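Local coordinates for SH2 domain-containing protein 3C (Homo sapiens, PDB 3T6G) that acts as an adapter in integrin-mediated cell adhesion and migration, its C-terminal Cdc25-homology domain being closed, unable to act as a canonical exchange factor, and required in that form for binding BCAR1, at residues A19-L24 with T279-R284; V12-N17 with R96-E101. The protein carries 2 engineered substitutions. All coordinates share one frame; numbering follows the deposited sequence.

Contact 1: A19-L24 with T279-R284; sequences ATFQSL and TEFQMR
The guanidinium of R284 is gripped by several oxygens of the N-terminal loop, its NH2 donating a weak hydrogen bond to the carbonyl O of A19 over 3.3 Å, with an N-H...O angle of 151°. Outside the two segments, N30 OD1 accepts from R284 NH1, and P18 O takes a weak bond from NE. Together with the packing of F21, these bonds hold a loop of the Cdc25-homology domain, where a short 3-10 segment ends, on helix 279-287. A19 O comes to the edge of the guanidinium, near its plane, whereas F21 O lies over one face, 3.3 Å from R284 NH2 but at too poor an angle to bond. The side chain reaches these groups by bending at chi2 (-78°).

F21 supplies the apolar part of the contact. With CG anti to the backbone N (chi1 176°), its ring reaches the helix; F21 CD1 lies 3.9 Å from E280 CB, and F281 CA stands over one face, nearer its margin than its centre. I26 and E275 also touch F21. The two phenylalanines do not stack: the F21 ring meets F281 at that ring's edge through CE2, and F21 CZ rests 4.0 Å from F281 CB.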
loop_
_atom_site.group_PDB
_atom_site.type_symbol
_atom_site.label_atom_id
_atom_site.label_comp_id
_atom_site.label_asym_id
_atom_site.label_seq_id
_atom_site.Cartn_x
_atom_site.Cartn_y
_atom_site.Cartn_z
ATOM N N ALA A 19 -9.338 0.713 20.960
ATOM C CA ALA A 19 -9.898 0.497 22.291
ATOM C C ALA A 19 -9.189 1.243 23.436
ATOM O O ALA A 19 -9.774 1.415 24.506
ATOM C CB ALA A 19 -9.967 -1.001 22.591
ATOM N N THR A 20 -7.947 1.682 23.222
ATOM C CA THR A 20 -7.200 2.390 24.273
ATOM C C THR A 20 -6.982 3.880 23.990
ATOM O O THR A 20 -6.433 4.611 24.827
ATOM C CB THR A 20 -5.839 1.714 24.588
ATOM O OG1 THR A 20 -4.996 1.720 23.422
ATOM C CG2 THR A 20 -6.061 0.292 25.055
ATOM N N PHE A 21 -7.426 4.318 22.813
ATOM C CA PHE A 21 -7.334 5.715 22.410
ATOM C C PHE A 21 -8.205 6.590 23.316
ATOM O O PHE A 21 -9.354 6.251 23.609
ATOM C CB PHE A 21 -7.733 5.853 20.935
ATOM C CG PHE A 21 -7.763 7.279 20.435
ATOM C CD1 PHE A 21 -6.643 7.850 19.862
ATOM C CD2 PHE A 21 -8.915 8.039 20.529
ATOM C CE1 PHE A 21 -6.664 9.156 19.403
ATOM C CE2 PHE A 21 -8.945 9.348 20.068
ATOM C CZ PHE A 21 -7.814 9.904 19.503
ATOM N N GLN A 22 -7.637 7.699 23.784
ATOM C CA GLN A 22 -8.329 8.624 24.670
ATOM C C GLN A 22 -8.055 10.025 24.150
ATOM O O GLN A 22 -6.990 10.259 23.578
ATOM C CB GLN A 22 -7.792 8.499 26.097
ATOM C CG GLN A 22 -7.966 7.126 26.768
ATOM C CD GLN A 22 -7.217 7.019 28.107
ATOM O OE1 GLN A 22 -5.979 6.970 28.136
ATOM N NE2 GLN A 22 -7.963 6.981 29.212
ATOM N N SER A 23 -9.008 10.944 24.340
ATOM C CA SER A 23 -8.884 12.340 23.901
ATOM C C SER A 23 -10.068 13.163 24.394
ATOM O O SER A 23 -10.971 12.625 25.032
ATOM C CB SER A 23 -8.833 12.426 22.376
ATOM O OG SER A 23 -8.828 13.778 21.945
ATOM N N LEU A 24 -10.071 14.465 24.095
ATOM C CA LEU A 24 -11.209 15.333 24.431
ATOM C C LEU A 24 -12.349 15.129 23.439
ATOM O O LEU A 24 -13.522 15.266 23.786
ATOM C CB LEU A 24 -10.809 16.810 24.431
ATOM C CG LEU A 24 -10.136 17.410 25.660
ATOM C CD1 LEU A 24 -9.735 18.836 25.336
ATOM C CD2 LEU A 24 -11.044 17.395 26.903
ATOM N N THR A 279 -5.924 7.213 12.405
ATOM C CA THR A 279 -6.721 6.003 12.128
ATOM C C THR A 279 -7.452 5.481 13.367
ATOM O O THR A 279 -8.625 5.084 13.292
ATOM C CB THR A 279 -5.868 4.860 11.566
ATOM O OG1 THR A 279 -5.255 5.273 10.340
ATOM C CG2 THR A 279 -6.742 3.643 11.312
ATOM N N GLU A 280 -6.754 5.476 14.497
ATOM C CA GLU A 280 -7.384 5.181 15.775
ATOM C C GLU A 280 -8.570 6.105 16.047
ATOM O O GLU A 280 -9.640 5.656 16.462
ATOM C CB GLU A 280 -6.366 5.299 16.915
ATOM C CG GLU A 280 -5.024 4.626 16.627
ATOM C CD GLU A 280 -4.341 4.099 17.892
ATOM O OE1 GLU A 280 -3.100 3.941 17.899
ATOM O OE2 GLU A 280 -5.045 3.823 18.882
ATOM N N PHE A 281 -8.389 7.402 15.823
ATOM C CA PHE A 281 -9.500 8.334 16.000
ATOM C C PHE A 281 -10.646 7.931 15.058
ATOM O O PHE A 281 -11.817 7.844 15.465
ATOM C CB PHE A 281 -9.064 9.784 15.743
ATOM C CG PHE A 281 -10.219 10.732 15.535
ATOM C CD1 PHE A 281 -10.896 11.278 16.621
ATOM C CD2 PHE A 281 -10.633 11.076 14.253
ATOM C CE1 PHE A 281 -11.972 12.159 16.432
ATOM C CE2 PHE A 281 -11.707 11.958 14.050
ATOM C CZ PHE A 281 -12.384 12.495 15.135
ATOM N N GLN A 282 -10.302 7.657 13.804
ATOM C CA GLN A 282 -11.317 7.264 12.835
ATOM C C GLN A 282 -12.047 5.977 13.197
ATOM O O GLN A 282 -13.275 5.944 13.210
ATOM C CB GLN A 282 -10.727 7.231 11.438
ATOM C CG GLN A 282 -10.231 8.623 11.054
ATOM C CD GLN A 282 -9.539 8.665 9.726
ATOM O OE1 GLN A 282 -9.368 7.643 9.082
ATOM N NE2 GLN A 282 -9.111 9.853 9.315
ATOM N N MET A 283 -11.304 4.929 13.526
ATOM C CA MET A 283 -11.946 3.681 13.895
ATOM C C MET A 283 -12.975 3.899 15.000
ATOM O O MET A 283 -14.111 3.459 14.888
ATOM C CB MET A 283 -10.904 2.625 14.279
ATOM C CG MET A 283 -9.983 2.293 13.121
ATOM S SD MET A 283 -8.620 1.227 13.577
ATOM C CE MET A 283 -9.504 -0.337 13.809
ATOM N N ARG A 284 -12.583 4.604 16.052
ATOM C CA ARG A 284 -13.486 4.915 17.163
ATOM C C ARG A 284 -14.673 5.781 16.751
ATOM O O ARG A 284 -15.820 5.525 17.141
ATOM C CB ARG A 284 -12.707 5.611 18.274
ATOM C CG ARG A 284 -11.938 4.652 19.164
ATOM C CD ARG A 284 -12.904 4.011 20.122
ATOM N NE ARG A 284 -12.226 3.661 21.358
ATOM C CZ ARG A 284 -12.378 4.294 22.512
ATOM N NH1 ARG A 284 -13.213 5.318 22.608
ATOM N NH2 ARG A 284 -11.701 3.882 23.577
#

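Contact 2: V12-N17 with R96-E101; sequences VTSSFN and RLDLLE
The F16 ring turns its edge to helix 93-115, with the backbone O of D98 near the ring plane and 3.2 Å from F16 CE2, while E101 CB approaches obliquely. F16 CE2 also packs on D98 CB at 3.6 Å, and the ring and carboxylate planes lie 45° apart as the two side chains run alongside each other with opposite headings. The backbone N of F16 closes an ST turn in the N-terminal loop of the Cdc25-homology domain: S14 OG accepts from F16 N at 3.2 Å.

The same hydroxyl donates to D98 OD1 over 2.6 Å, so S14 OG joins the turn to the helix. Its anti placement relative to the S14 backbone N (chi1 175°) lets it serve both partners. D98 OD2 takes the backbone N-H of S15 at 3.2 Å, with an N-H...O angle of 159°. Both carboxylate oxygens are met on their syn sides, somewhat out of the plane, and this two-pronged grip probably limits rotation of the buried group and offsets part of its charge. Were D98 an alanine, the S14 hydroxyl and the S15 N-H would probably lose their helix acceptors and the turn its tether.

One helical turn on, E101 directs its carboxylate away from the loop, to a salt bridge with R299. V64 of helix 50-64 and T279 and E280 of helix 279-287 also touch F16, whose CZ lies 4.1 Å from D98 CB.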
loop_
_atom_site.group_PDB
_atom_site.type_symbol
_atom_site.label_atom_id
_atom_site.label_comp_id
_atom_site.label_asym_id
_atom_site.label_seq_id
_atom_site.Cartn_x
_atom_site.Cartn_y
_atom_site.Cartn_z
ATOM N N VAL A 12 3.458 -8.867 15.436
ATOM C CA VAL A 12 2.430 -9.870 15.226
ATOM C C VAL A 12 1.053 -9.298 15.515
ATOM O O VAL A 12 0.024 -9.939 15.273
ATOM C CB VAL A 12 2.692 -11.085 16.127
ATOM C CG1 VAL A 12 1.454 -11.422 16.956
ATOM C CG2 VAL A 12 3.145 -12.256 15.282
ATOM N N THR A 13 1.054 -8.066 16.010
ATOM C CA THR A 13 -0.147 -7.401 16.468
ATOM C C THR A 13 -0.218 -6.007 15.843
ATOM O O THR A 13 0.816 -5.389 15.575
ATOM C CB THR A 13 -0.114 -7.298 17.997
ATOM O OG1 THR A 13 -1.281 -7.922 18.548
ATOM C CG2 THR A 13 -0.020 -5.841 18.444
ATOM N N SER A 14 -1.427 -5.507 15.593
ATOM C CA SER A 14 -1.563 -4.225 14.903
ATOM C C SER A 14 -1.065 -3.084 15.770
ATOM O O SER A 14 -1.298 -3.061 16.971
ATOM C CB SER A 14 -3.015 -3.949 14.486
ATOM O OG SER A 14 -3.151 -2.647 13.924
ATOM N N SER A 15 -0.390 -2.124 15.154
ATOM C CA SER A 15 0.108 -0.992 15.906
ATOM C C SER A 15 -0.996 0.065 16.206
ATOM O O SER A 15 -0.750 1.060 16.901
ATOM C CB SER A 15 1.289 -0.375 15.174
ATOM O OG SER A 15 1.016 0.987 14.904
ATOM N N PHE A 16 -2.208 -0.160 15.692
ATOM C CA PHE A 16 -3.357 0.676 16.042
ATOM C C PHE A 16 -4.119 0.004 17.168
ATOM O O PHE A 16 -4.419 -1.181 17.076
ATOM C CB PHE A 16 -4.317 0.828 14.852
ATOM C CG PHE A 16 -3.710 1.483 13.646
ATOM C CD1 PHE A 16 -2.893 2.598 13.777
ATOM C CD2 PHE A 16 -3.955 0.979 12.373
ATOM C CE1 PHE A 16 -2.333 3.207 12.650
ATOM C CE2 PHE A 16 -3.394 1.583 11.237
ATOM C CZ PHE A 16 -2.575 2.692 11.378
ATOM N N ASN A 17 -4.457 0.742 18.221
ATOM C CA ASN A 17 -5.297 0.166 19.266
ATOM C C ASN A 17 -6.423 1.087 19.693
ATOM O O ASN A 17 -6.360 1.718 20.757
ATOM C CB ASN A 17 -4.479 -0.275 20.481
ATOM C CG ASN A 17 -5.277 -1.173 21.411
ATOM O OD1 ASN A 17 -6.478 -1.375 21.208
ATOM N ND2 ASN A 17 -4.621 -1.707 22.440
ATOM N N ARG A 96 2.147 -3.466 6.505
ATOM C CA ARG A 96 1.276 -3.556 5.332
ATOM C C ARG A 96 -0.211 -3.618 5.706
ATOM O O ARG A 96 -1.060 -2.976 5.073
ATOM C CB ARG A 96 1.622 -4.777 4.491
ATOM C CG ARG A 96 2.766 -4.586 3.522
ATOM C CD ARG A 96 2.888 -5.824 2.615
ATOM N NE ARG A 96 3.156 -7.030 3.397
ATOM C CZ ARG A 96 4.370 -7.539 3.567
ATOM N NH1 ARG A 96 5.414 -6.952 3.001
ATOM N NH2 ARG A 96 4.542 -8.618 4.310
ATOM N N LEU A 97 -0.540 -4.397 6.728
ATOM C CA LEU A 97 -1.936 -4.486 7.106
ATOM C C LEU A 97 -2.425 -3.167 7.718
ATOM O O LEU A 97 -3.540 -2.744 7.429
ATOM C CB LEU A 97 -2.183 -5.674 8.031
ATOM C CG LEU A 97 -2.026 -7.049 7.375
ATOM C CD1 LEU A 97 -2.382 -8.134 8.372
ATOM C CD2 LEU A 97 -2.910 -7.161 6.157
ATOM N N ASP A 98 -1.584 -2.517 8.533
ATOM C CA ASP A 98 -1.924 -1.230 9.145
ATOM C C ASP A 98 -2.147 -0.143 8.100
ATOM O O ASP A 98 -3.091 0.639 8.204
ATOM C CB ASP A 98 -0.833 -0.749 10.107
ATOM C CG ASP A 98 -0.826 -1.515 11.390
ATOM O OD1 ASP A 98 -1.872 -2.136 11.705
ATOM O OD2 ASP A 98 0.222 -1.493 12.079
ATOM N N LEU A 99 -1.255 -0.071 7.120
ATOM C CA LEU A 99 -1.432 0.880 6.044
ATOM C C LEU A 99 -2.711 0.589 5.261
ATOM O O LEU A 99 -3.282 1.494 4.684
ATOM C CB LEU A 99 -0.238 0.906 5.096
ATOM C CG LEU A 99 1.059 1.548 5.571
ATOM C CD1 LEU A 99 2.137 1.360 4.488
ATOM C CD2 LEU A 99 0.849 3.023 5.854
ATOM N N LEU A 100 -3.154 -0.665 5.223
ATOM C CA LEU A 100 -4.382 -0.975 4.495
ATOM C C LEU A 100 -5.612 -0.526 5.298
ATOM O O LEU A 100 -6.590 -0.030 4.718
ATOM C CB LEU A 100 -4.479 -2.462 4.107
ATOM C CG LEU A 100 -3.629 -2.981 2.929
ATOM C CD1 LEU A 100 -3.569 -4.511 2.915
ATOM C CD2 LEU A 100 -4.108 -2.479 1.587
ATOM N N GLU A 101 -5.577 -0.691 6.621
ATOM C CA GLU A 101 -6.669 -0.190 7.453
ATOM C C GLU A 101 -6.730 1.317 7.308
ATOM O O GLU A 101 -7.808 1.897 7.179
ATOM C CB GLU A 101 -6.488 -0.537 8.928
ATOM C CG GLU A 101 -7.606 0.019 9.824
ATOM C CD GLU A 101 -8.887 -0.810 9.774
ATOM O OE1 GLU A 101 -8.779 -2.046 9.653
ATOM O OE2 GLU A 101 -10.000 -0.242 9.860
#

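In the fold
From the N terminus, the chain first passes through 12-17, which contact 2 fastens to helix 93-115, and then through 19-24, which contact 1 fastens to helix 279-287. Contact 2 closes a loop of 78 residues and contact 1 one of 254; their segments alternate along the chain, so the two closures cross. One N-terminal loop, with a short 3-10 segment, thus spans two helices far apart in sequence. The contacts touch, with centres about 14 Å apart: E280 OE2 probably accepts a hydrogen bond from N17 N at 3.2 Å, and E280 OE1 packs against F16 CA. T279 OG1 also bonds R102, joining the two helices directly.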